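Local coordinates for COG1633: Uncharacterized conserved protein (Magnetospirillum magnetotacticum, PDB 2OH3) that is of unknown function but binds zinc in a rubrerythrin-like four-helix bundle and probably belongs to the ferritin-like metalloproteins, at residues A[6-11]-A[65-70]; A[12-17]-A[55-60]; A[93-98]-A[150-155]; A[97-102]-A[144-149]. All coordinates share one frame; numbering follows the deposited sequence.

Contact 1. Residues A[6-11]-A[65-70]; sequences LAEFLA and ELPKLM
A7 and A11, one turn apart on helix 6-33, present two methyl groups to the irregular segment 65-70, and the bumps of that segment settle on and around them. The central bump is the ring of P67. Its CD lies against both alanines, 3.8 Å from A11 CB and 3.6 Å from A7 O, while its CG rides over the aliphatic part of E8, 3.9 Å from E8 CG, the two side chains crossing at about a right angle. L66 fills the hollow on the L10 side of the alanines: its CD2 comes within 3.3 Å of A7 O and also meets L10 CB, and CD1 rests near A11 CA. The leucine's CG stands anti to its carbonyl carbon (chi1 -65°), which carries both methyls in against the helix. Further along, L69 bears on the other end of the patch, with CD1 3.6 Å from A11 O and CG near A11 CB. The A11 methyl thus meets L66, P67 and L69 in turn, and the carbonyl O of P67 also lies 3.5 Å from A11 CB. With an alanine in place of P67, the hollow between A7, E8 and A11 would probably lose its filling, and the backbone there would be freer to turn away from the helix. The carboxylate of E8 is engaged through OE1 with the backbone N of T5, while its carbon chain, through CG, packs on P67. The arrangement is that of an extended connection laid across the first helix of a rubrerythrin-like bundle, on the way from helix 37-61 to helix 94-118.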
# COMPACT_ATOMS: atom_id res chain seq x y z
N LEU A 6 7.59 23.65 1.22
CA LEU A 6 8.50 22.90 2.07
C LEU A 6 7.75 21.95 3.02
O LEU A 6 8.22 20.87 3.31
CB LEU A 6 9.42 23.84 2.86
CG LEU A 6 10.51 23.14 3.70
CD1 LEU A 6 11.48 22.31 2.87
CD2 LEU A 6 11.29 24.21 4.50
N ALA A 7 6.60 22.38 3.54
CA ALA A 7 5.77 21.50 4.41
C ALA A 7 5.33 20.25 3.68
O ALA A 7 5.41 19.13 4.21
CB ALA A 7 4.55 22.23 4.92
N GLU A 8 4.84 20.48 2.46
CA GLU A 8 4.43 19.41 1.58
C GLU A 8 5.59 18.51 1.22
O GLU A 8 5.42 17.29 1.26
CB GLU A 8 3.80 19.97 0.30
CG GLU A 8 2.45 20.59 0.52
CD GLU A 8 1.91 21.30 -0.70
OE1 GLU A 8 2.70 21.85 -1.51
OE2 GLU A 8 0.68 21.31 -0.86
N PHE A 9 6.74 19.09 0.91
CA PHE A 9 7.94 18.30 0.59
C PHE A 9 8.38 17.42 1.77
O PHE A 9 8.60 16.21 1.61
CB PHE A 9 9.08 19.19 0.12
CG PHE A 9 10.35 18.43 -0.24
CD1 PHE A 9 10.51 17.87 -1.48
CD2 PHE A 9 11.38 18.29 0.69
CE1 PHE A 9 11.66 17.19 -1.80
CE2 PHE A 9 12.51 17.60 0.38
CZ PHE A 9 12.67 17.07 -0.85
N LEU A 10 8.49 18.01 2.96
CA LEU A 10 8.89 17.27 4.14
C LEU A 10 7.87 16.17 4.48
O LEU A 10 8.28 15.08 4.87
CB LEU A 10 9.11 18.22 5.31
CG LEU A 10 10.29 19.19 5.09
CD1 LEU A 10 10.39 20.10 6.29
CD2 LEU A 10 11.61 18.45 4.81
N ALA A 11 6.59 16.41 4.27
CA ALA A 11 5.55 15.38 4.46
C ALA A 11 5.76 14.24 3.52
O ALA A 11 5.64 13.06 3.91
CB ALA A 11 4.13 15.97 4.31
N GLU A 65 3.72 22.73 10.33
CA GLU A 65 2.50 21.94 10.33
C GLU A 65 2.49 21.17 9.02
O GLU A 65 2.45 21.77 7.94
CB GLU A 65 1.29 22.84 10.43
CG GLU A 65 0.07 22.14 10.92
CD GLU A 65 -1.20 22.90 10.61
OE1 GLU A 65 -1.17 24.16 10.60
OE2 GLU A 65 -2.22 22.22 10.36
N LEU A 66 2.55 19.84 9.09
CA LEU A 66 2.64 19.04 7.87
C LEU A 66 1.26 18.61 7.40
O LEU A 66 0.40 18.32 8.22
CB LEU A 66 3.51 17.81 8.11
CG LEU A 66 5.00 17.96 8.44
CD1 LEU A 66 5.69 16.61 8.41
CD2 LEU A 66 5.74 18.92 7.51
N PRO A 67 1.02 18.57 6.06
CA PRO A 67 -0.24 18.02 5.60
C PRO A 67 -0.23 16.51 5.70
O PRO A 67 0.82 15.88 5.57
CB PRO A 67 -0.33 18.50 4.14
CG PRO A 67 1.08 18.69 3.70
CD PRO A 67 1.89 19.01 4.95
N LYS A 68 -1.40 15.96 5.99
CA LYS A 68 -1.62 14.52 5.92
C LYS A 68 -1.75 14.18 4.43
O LYS A 68 -2.53 14.80 3.71
CB LYS A 68 -2.91 14.15 6.69
CG LYS A 68 -3.30 12.66 6.62
CD LYS A 68 -4.56 12.37 7.44
N LEU A 69 -0.94 13.23 3.98
CA LEU A 69 -0.91 12.77 2.60
C LEU A 69 -1.81 11.56 2.41
O LEU A 69 -2.07 10.82 3.36
CB LEU A 69 0.51 12.32 2.24
CG LEU A 69 1.61 13.34 2.35
CD1 LEU A 69 2.84 12.73 1.73
CD2 LEU A 69 1.23 14.63 1.65
N MSE A 70 -2.24 11.35 1.18
CA MSE A 70 -3.01 10.16 0.82
C MSE A 70 -2.05 9.02 0.52
O MSE A 70 -0.97 9.24 0.00
CB MSE A 70 -3.87 10.45 -0.41
CG MSE A 70 -4.83 11.63 -0.23
SE MSE A 70 -6.22 11.34 1.07
CE MSE A 70 -5.43 11.96 2.63

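Contact 2. Residues A[12-17]-A[55-60]; sequences HAIALE and DEIKQR. With IMD (imidazole), chain C.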
# COMPACT_ATOMS: atom_id res chain seq x y z
N HIS A 12 6.09 14.55 2.27
CA HIS A 12 6.39 13.51 1.30
C HIS A 12 7.63 12.72 1.72
O HIS A 12 7.63 11.49 1.82
CB HIS A 12 6.59 14.09 -0.09
CG HIS A 12 5.33 14.20 -0.89
ND1 HIS A 12 4.44 15.26 -0.76
CD2 HIS A 12 4.81 13.40 -1.85
CE1 HIS A 12 3.43 15.09 -1.59
NE2 HIS A 12 3.63 13.97 -2.27
N ALA A 13 8.70 13.43 2.01
CA ALA A 13 9.92 12.77 2.41
C ALA A 13 9.76 11.85 3.62
O ALA A 13 10.28 10.73 3.61
CB ALA A 13 11.02 13.82 2.63
N ILE A 14 9.06 12.29 4.67
CA ILE A 14 8.85 11.46 5.84
C ILE A 14 8.06 10.21 5.48
O ILE A 14 8.33 9.10 5.94
CB ILE A 14 8.09 12.20 6.95
CG1 ILE A 14 8.97 13.26 7.55
CG2 ILE A 14 7.70 11.26 8.07
CD1 ILE A 14 8.24 14.18 8.54
N ALA A 15 7.03 10.40 4.68
CA ALA A 15 6.16 9.30 4.35
C ALA A 15 6.90 8.30 3.51
O ALA A 15 6.72 7.09 3.70
CB ALA A 15 4.90 9.81 3.67
N LEU A 16 7.72 8.78 2.58
CA LEU A 16 8.51 7.91 1.71
C LEU A 16 9.47 7.06 2.50
O LEU A 16 9.65 5.89 2.20
CB LEU A 16 9.29 8.69 0.64
CG LEU A 16 8.46 9.27 -0.54
CD1 LEU A 16 9.24 10.29 -1.40
CD2 LEU A 16 7.87 8.16 -1.44
N GLU A 17 10.06 7.65 3.54
CA GLU A 17 11.00 6.97 4.43
C GLU A 17 10.35 6.02 5.43
O GLU A 17 10.86 4.93 5.65
CB GLU A 17 11.84 8.00 5.20
CG GLU A 17 12.86 8.71 4.30
CD GLU A 17 13.82 7.71 3.63
OE1 GLU A 17 13.82 6.54 4.08
OE2 GLU A 17 14.54 8.06 2.66
N ASP A 55 14.76 10.21 10.46
CA ASP A 55 14.95 10.96 11.71
C ASP A 55 15.42 12.39 11.41
O ASP A 55 14.95 13.34 12.04
CB ASP A 55 15.95 10.25 12.64
CG ASP A 55 15.34 9.02 13.35
OD1 ASP A 55 14.10 8.83 13.39
OD2 ASP A 55 16.14 8.22 13.87
N GLU A 56 16.30 12.52 10.42
CA GLU A 56 16.75 13.83 9.96
C GLU A 56 15.59 14.67 9.45
O GLU A 56 15.46 15.84 9.81
CB GLU A 56 17.82 13.70 8.86
CG GLU A 56 19.26 13.91 9.35
CD GLU A 56 20.27 13.92 8.22
OE1 GLU A 56 20.17 14.81 7.35
OE2 GLU A 56 21.16 13.03 8.18
N ILE A 57 14.74 14.07 8.62
CA ILE A 57 13.58 14.75 8.06
C ILE A 57 12.60 15.13 9.17
O ILE A 57 12.02 16.21 9.14
CB ILE A 57 12.91 13.91 6.94
CG1 ILE A 57 13.91 13.67 5.83
CG2 ILE A 57 11.71 14.62 6.36
CD1 ILE A 57 13.58 12.50 4.97
N LYS A 58 12.45 14.27 10.17
CA LYS A 58 11.57 14.55 11.31
C LYS A 58 12.04 15.76 12.13
O LYS A 58 11.21 16.56 12.60
CB LYS A 58 11.44 13.32 12.20
CG LYS A 58 10.49 12.27 11.58
CD LYS A 58 10.57 10.89 12.26
CE LYS A 58 9.71 9.84 11.52
NZ LYS A 58 9.71 8.54 12.26
N GLN A 59 13.35 15.88 12.31
CA GLN A 59 13.91 17.05 12.98
C GLN A 59 13.56 18.31 12.18
O GLN A 59 13.08 19.27 12.74
CB GLN A 59 15.41 16.89 13.23
CG GLN A 59 15.72 16.23 14.59
CD GLN A 59 15.58 17.19 15.77
OE1 GLN A 59 14.75 16.97 16.66
NE2 GLN A 59 16.38 18.25 15.78
N ARG A 60 13.74 18.28 10.87
CA ARG A 60 13.37 19.44 10.03
C ARG A 60 11.88 19.84 10.16
O ARG A 60 11.51 21.04 10.21
CB ARG A 60 13.68 19.14 8.55
CG ARG A 60 15.13 18.91 8.26
CD ARG A 60 15.36 18.71 6.75
NE ARG A 60 16.77 18.40 6.51
CZ ARG A 60 17.76 19.28 6.51
NH1 ARG A 60 17.52 20.57 6.71
NH2 ARG A 60 19.00 18.88 6.32
N1 IMD C . 16.09 4.31 0.37
C2 IMD C . 15.56 5.40 0.93
N3 IMD C . 15.19 5.06 2.22
C4 IMD C . 15.49 3.78 2.44
C5 IMD C . 16.07 3.31 1.29
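I57 projects from helix 37-61 between A13, I14 and E17 of helix 6-33 and makes most of the contact. Its two branches divide the work. CG2 presses on I14 CG1 at 3.3 Å, tighter than usual for two carbons, as the isoleucines slide past each other in opposite directions. CD1 lies 3.7 Å from A13 CB and 3.9 Å from E17 CG, so the ethyl branch covers the methyl of A13 and the CG methylene of E17, one turn on. At the solvent side K58 adds its aliphatic chain, CG approaching I14 CD1. The segments run antiparallel at 152°, with axes 9.2 Å apart, as neighbouring helices do in the four-helix bundle of the ferritin-like superfamily. Beyond this apolar layer the E17 chain bends at chi2 (-58°), which leads its carboxylate away from I57 toward the bundle interior. There OE1 accepts a nearly straight bond from N3 of an imidazole, 2.7 Å long at 170°; the imidazole probably came from the crystallisation liquor. OE2 is held by H53 ND1, which fixes the rotation of the carboxylate, and a zinc ion lies about 6 Å from this side chain. A leucine in place of E17 would probably leave both the imidazole N3 and H53 without their acceptor. F49 and E135 pack around E17 in the next shell, while F131 and Y112 cover A13 from the other two helices.

Contact 3. Residues A[93-98]-A[150-155]; sequences TPYHAL and PRPSIT
Water 1 joins the two segments by accepting from Y95 N at 2.9 Å and donating to P150 O at 3.0 Å. It thereby occupies one of the amide groups that the first turn of helix 94-118 does not satisfy itself. Next to this bridge Y95 lies against the chain that leaves helix 122-148. Its CG is anti to the backbone N (chi1 179°), which sends the ring out to R151. The arginine crosses the ring obliquely: CD makes a CH-pi contact over one face, 4.0 Å from the centroid, and the guanidinium continues over the rim, its centre above Y95 CE1 and R151 CZ 3.6 Å from Y95 CE1. The planes are 27° apart, so the overlap is a tilted one. A bend at chi2 (-44°) folds the arginine back, and its NH1 is held by the backbone oxygens of T149 and I146. P152 follows, packing its CD 3.7 Å from Y95 CB and its CG 3.8 Å from T93 OG1. T93 is the N-cap of the helix, OG1 accepting a weak bond of 3.4 Å from H96 N; H96 in turn stacks on Y90. The pattern is that of a capped helix start met by a C-terminal tail, which brings R151 and P152 against it and runs on over the surface of the rubrerythrin-like bundle.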
# COMPACT_ATOMS: atom_id res chain seq x y z
N THR A 93 12.17 -14.81 -4.05
CA THR A 93 13.42 -15.00 -4.75
C THR A 93 14.19 -13.69 -4.78
O THR A 93 13.61 -12.64 -5.05
CB THR A 93 13.24 -15.47 -6.21
OG1 THR A 93 12.84 -14.36 -7.01
CG2 THR A 93 12.18 -16.50 -6.31
N PRO A 94 15.51 -13.72 -4.53
CA PRO A 94 16.28 -12.48 -4.54
C PRO A 94 16.16 -11.61 -5.77
O PRO A 94 16.06 -10.41 -5.65
CB PRO A 94 17.73 -12.96 -4.37
CG PRO A 94 17.62 -14.21 -3.68
CD PRO A 94 16.36 -14.88 -4.19
N TYR A 95 16.14 -12.21 -6.96
CA TYR A 95 16.04 -11.43 -8.18
C TYR A 95 14.76 -10.55 -8.17
O TYR A 95 14.81 -9.35 -8.51
CB TYR A 95 16.04 -12.34 -9.41
CG TYR A 95 15.91 -11.59 -10.72
CD1 TYR A 95 16.92 -10.73 -11.15
CD2 TYR A 95 14.78 -11.74 -11.52
CE1 TYR A 95 16.80 -10.03 -12.35
CE2 TYR A 95 14.65 -11.05 -12.72
CZ TYR A 95 15.67 -10.20 -13.13
OH TYR A 95 15.55 -9.51 -14.30
N HIS A 96 13.63 -11.14 -7.75
CA HIS A 96 12.36 -10.42 -7.77
C HIS A 96 12.23 -9.37 -6.65
O HIS A 96 11.64 -8.31 -6.86
CB HIS A 96 11.20 -11.41 -7.73
CG HIS A 96 11.03 -12.17 -9.01
ND1 HIS A 96 10.70 -13.51 -9.05
CD2 HIS A 96 11.12 -11.77 -10.30
CE1 HIS A 96 10.60 -13.90 -10.30
NE2 HIS A 96 10.85 -12.87 -11.08
N ALA A 97 12.79 -9.64 -5.48
CA ALA A 97 12.75 -8.68 -4.39
C ALA A 97 13.60 -7.45 -4.70
O ALA A 97 13.17 -6.29 -4.48
CB ALA A 97 13.16 -9.36 -3.08
N LEU A 98 14.79 -7.69 -5.25
CA LEU A 98 15.69 -6.62 -5.58
C LEU A 98 15.10 -5.70 -6.66
O LEU A 98 15.28 -4.49 -6.60
CB LEU A 98 17.02 -7.16 -6.09
CG LEU A 98 18.06 -7.77 -5.19
CD1 LEU A 98 19.10 -8.55 -6.04
CD2 LEU A 98 18.75 -6.70 -4.34
N PRO A 150 21.67 -14.52 -9.61
CA PRO A 150 21.20 -15.46 -10.65
C PRO A 150 19.68 -15.40 -10.83
O PRO A 150 18.96 -15.10 -9.89
CB PRO A 150 21.64 -16.83 -10.12
CG PRO A 150 21.72 -16.68 -8.64
CD PRO A 150 22.15 -15.22 -8.41
N ARG A 151 19.22 -15.68 -12.05
CA ARG A 151 17.80 -15.62 -12.38
C ARG A 151 17.13 -16.94 -12.03
O ARG A 151 17.60 -17.99 -12.48
CB ARG A 151 17.60 -15.35 -13.87
CG ARG A 151 18.55 -14.32 -14.49
CD ARG A 151 18.69 -13.12 -13.61
NE ARG A 151 19.09 -11.92 -14.35
CZ ARG A 151 19.90 -10.97 -13.87
NH1 ARG A 151 20.37 -11.06 -12.64
NH2 ARG A 151 20.21 -9.92 -14.61
N PRO A 152 16.04 -16.92 -11.25
CA PRO A 152 15.35 -18.16 -10.88
C PRO A 152 14.46 -18.72 -12.00
O PRO A 152 14.12 -18.00 -12.94
CB PRO A 152 14.49 -17.71 -9.70
CG PRO A 152 14.16 -16.32 -10.03
CD PRO A 152 15.36 -15.73 -10.70
N SER A 153 14.10 -19.99 -11.92
CA SER A 153 13.17 -20.59 -12.88
C SER A 153 11.89 -21.05 -12.16
O SER A 153 11.95 -21.65 -11.09
CB SER A 153 13.84 -21.76 -13.62
N ILE A 154 10.73 -20.74 -12.75
CA ILE A 154 9.43 -21.21 -12.23
C ILE A 154 9.29 -22.74 -12.30
O ILE A 154 10.19 -23.46 -12.74
CB ILE A 154 8.25 -20.57 -12.99
N THR A 155 8.13 -23.24 -11.86
CA THR A 155 7.85 -24.67 -11.89
C THR A 155 7.28 -25.15 -10.56
O THR A 155 7.93 -25.94 -9.85
O HOH W 1 17.11 -14.84 -7.52

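Contact 4. Residues A[97-102]-A[144-149]; sequences ALRYAR and KWIEKT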
# COMPACT_ATOMS: atom_id res chain seq x y z
N ALA A 97 12.79 -9.64 -5.48
CA ALA A 97 12.75 -8.68 -4.39
C ALA A 97 13.60 -7.45 -4.70
O ALA A 97 13.17 -6.29 -4.48
CB ALA A 97 13.16 -9.36 -3.08
N LEU A 98 14.79 -7.69 -5.25
CA LEU A 98 15.69 -6.62 -5.58
C LEU A 98 15.10 -5.70 -6.66
O LEU A 98 15.28 -4.49 -6.60
CB LEU A 98 17.02 -7.16 -6.09
CG LEU A 98 18.06 -7.77 -5.19
CD1 LEU A 98 19.10 -8.55 -6.04
CD2 LEU A 98 18.75 -6.70 -4.34
N ARG A 99 14.49 -6.30 -7.68
CA ARG A 99 13.87 -5.52 -8.74
C ARG A 99 12.68 -4.72 -8.24
O ARG A 99 12.45 -3.63 -8.70
CB ARG A 99 13.43 -6.42 -9.88
CG ARG A 99 14.64 -6.83 -10.76
CD ARG A 99 14.30 -7.33 -12.16
NE ARG A 99 13.74 -6.34 -13.07
CZ ARG A 99 14.38 -5.27 -13.57
NH1 ARG A 99 15.64 -4.95 -13.22
NH2 ARG A 99 13.74 -4.47 -14.41
N TYR A 100 11.90 -5.30 -7.34
CA TYR A 100 10.76 -4.63 -6.71
C TYR A 100 11.28 -3.43 -5.91
O TYR A 100 10.76 -2.28 -5.96
CB TYR A 100 10.03 -5.63 -5.77
CG TYR A 100 8.91 -5.02 -4.94
CD1 TYR A 100 7.87 -4.35 -5.55
CD2 TYR A 100 8.90 -5.11 -3.55
CE1 TYR A 100 6.85 -3.77 -4.83
CE2 TYR A 100 7.87 -4.54 -2.81
CZ TYR A 100 6.86 -3.88 -3.47
OH TYR A 100 5.82 -3.32 -2.77
N ALA A 101 12.32 -3.68 -5.15
CA ALA A 101 12.91 -2.60 -4.33
C ALA A 101 13.44 -1.50 -5.22
O ALA A 101 13.17 -0.32 -5.02
CB ALA A 101 14.04 -3.15 -3.43
N ARG A 102 14.17 -1.89 -6.25
CA ARG A 102 14.67 -0.93 -7.21
C ARG A 102 13.59 -0.04 -7.87
O ARG A 102 13.81 1.15 -8.03
CB ARG A 102 15.44 -1.65 -8.29
CG ARG A 102 16.11 -0.71 -9.26
CD ARG A 102 16.70 -1.53 -10.38
NE ARG A 102 17.14 -0.66 -11.45
CZ ARG A 102 16.52 -0.52 -12.62
NH1 ARG A 102 15.42 -1.21 -12.90
NH2 ARG A 102 17.02 0.33 -13.52
N LYS A 144 23.86 -3.12 -9.47
CA LYS A 144 25.07 -3.95 -9.32
C LYS A 144 24.73 -5.30 -8.69
O LYS A 144 25.29 -6.33 -9.06
CB LYS A 144 26.13 -3.21 -8.48
CG LYS A 144 26.82 -2.09 -9.24
CD LYS A 144 27.57 -1.12 -8.32
CE LYS A 144 28.50 -0.19 -9.12
NZ LYS A 144 29.20 0.81 -8.23
N TRP A 145 23.78 -5.29 -7.76
CA TRP A 145 23.32 -6.53 -7.14
C TRP A 145 22.54 -7.39 -8.11
O TRP A 145 22.79 -8.60 -8.20
CB TRP A 145 22.50 -6.23 -5.89
CG TRP A 145 23.40 -6.18 -4.74
CD1 TRP A 145 24.01 -5.08 -4.21
CD2 TRP A 145 23.90 -7.31 -4.02
NE1 TRP A 145 24.86 -5.45 -3.18
CE2 TRP A 145 24.81 -6.82 -3.05
CE3 TRP A 145 23.64 -8.69 -4.07
CZ2 TRP A 145 25.47 -7.68 -2.14
CZ3 TRP A 145 24.31 -9.54 -3.18
CH2 TRP A 145 25.20 -9.03 -2.22
N ILE A 146 21.63 -6.77 -8.83
CA ILE A 146 20.79 -7.47 -9.78
C ILE A 146 21.70 -8.16 -10.81
O ILE A 146 21.51 -9.33 -11.12
CB ILE A 146 19.74 -6.49 -10.39
CG1 ILE A 146 18.66 -6.19 -9.36
CG2 ILE A 146 19.07 -7.06 -11.63
CD1 ILE A 146 17.93 -4.93 -9.61
N GLU A 147 22.72 -7.45 -11.30
CA GLU A 147 23.75 -8.05 -12.18
C GLU A 147 24.35 -9.38 -11.69
O GLU A 147 24.50 -10.31 -12.45
CB GLU A 147 24.93 -7.09 -12.31
CG GLU A 147 24.80 -6.01 -13.33
CD GLU A 147 26.17 -5.53 -13.78
OE1 GLU A 147 26.75 -4.67 -13.09
OE2 GLU A 147 26.67 -6.04 -14.81
N LYS A 148 24.70 -9.44 -10.41
CA LYS A 148 25.39 -10.59 -9.84
C LYS A 148 24.42 -11.68 -9.34
O LYS A 148 24.82 -12.78 -8.94
CB LYS A 148 26.34 -10.12 -8.72
CG LYS A 148 27.39 -9.10 -9.19
CD LYS A 148 28.54 -9.76 -9.99
CE LYS A 148 29.41 -8.76 -10.80
NZ LYS A 148 29.28 -8.90 -12.30
N THR A 149 23.13 -11.37 -9.38
CA THR A 149 22.11 -12.22 -8.81
C THR A 149 21.58 -13.20 -9.86
O THR A 149 21.06 -12.78 -10.87
CB THR A 149 20.95 -11.38 -8.26
OG1 THR A 149 21.40 -10.61 -7.13
CG2 THR A 149 19.83 -12.27 -7.81
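L98 and I146 face each other across helices 94-118 and 122-148, their side chains both directed at the opposing helix and meeting with L98 CB 3.8 Å from I146 CG1. The short segments run antiparallel at 159°, their axes 10.0 Å apart. From this central pair the leucine branches spread. CD1 reaches T149 tip to tip, 3.3 Å from its OG1, whereas CD2 rests 4.1 Å from W145 CB, beyond which the indole ring leads off toward D38 and V42 of helix 37-61. I146 sends its own tip the other way: with CG1 anti to the carbonyl carbon (chi1 -74°), CD1 is set between two arginines, and both of them cross it at about a right angle. R102 CD is 3.7 Å from I146 CD1, R99 CG 4.0 Å. The R102 chain runs extended from CG to NE, laying its CD methylene on the isoleucine while its NE makes a salt bridge to D143. T149, just past the end of helix 122-148, turns its hydroxyl back on the preceding turn. OG1 donates to W145 O at 2.7 Å, coming in from well above the plane of that carbonyl group. This bond satisfies the hydroxyl in the midst of apolar carbons and helps close the last turn. The helices thus meet mostly through carbon surfaces. T149 is satisfied within its own chain end, whereas R102 reaches across to D143 on the partner helix, a salt bridge that ties the two helices beside the packing; D143 probably offsets the arginine's charge.

Contacts 1 and 2 lie 10 Å apart, centre to centre, on helix 6-33, with contact 2 nested along the chain inside the loop closed by contact 1. They touch where L66 CD1 meets I14 CD1 at 3.5 Å, and L69 reaches H12 and A15. Contacts 3 and 4 form a second pair beyond the chain's centre, also 10 Å apart; they share A97 and L98 and are joined by R151 NH1 and I146 O, 2.6 Å apart. Centres of contacts 2 and 4 are 25 Å apart. Of these two, contact 2 comes nearer the zinc bound by E105, E135 and H138: about 6 Å from the E17 side chain, against about 10 Å from that of R102.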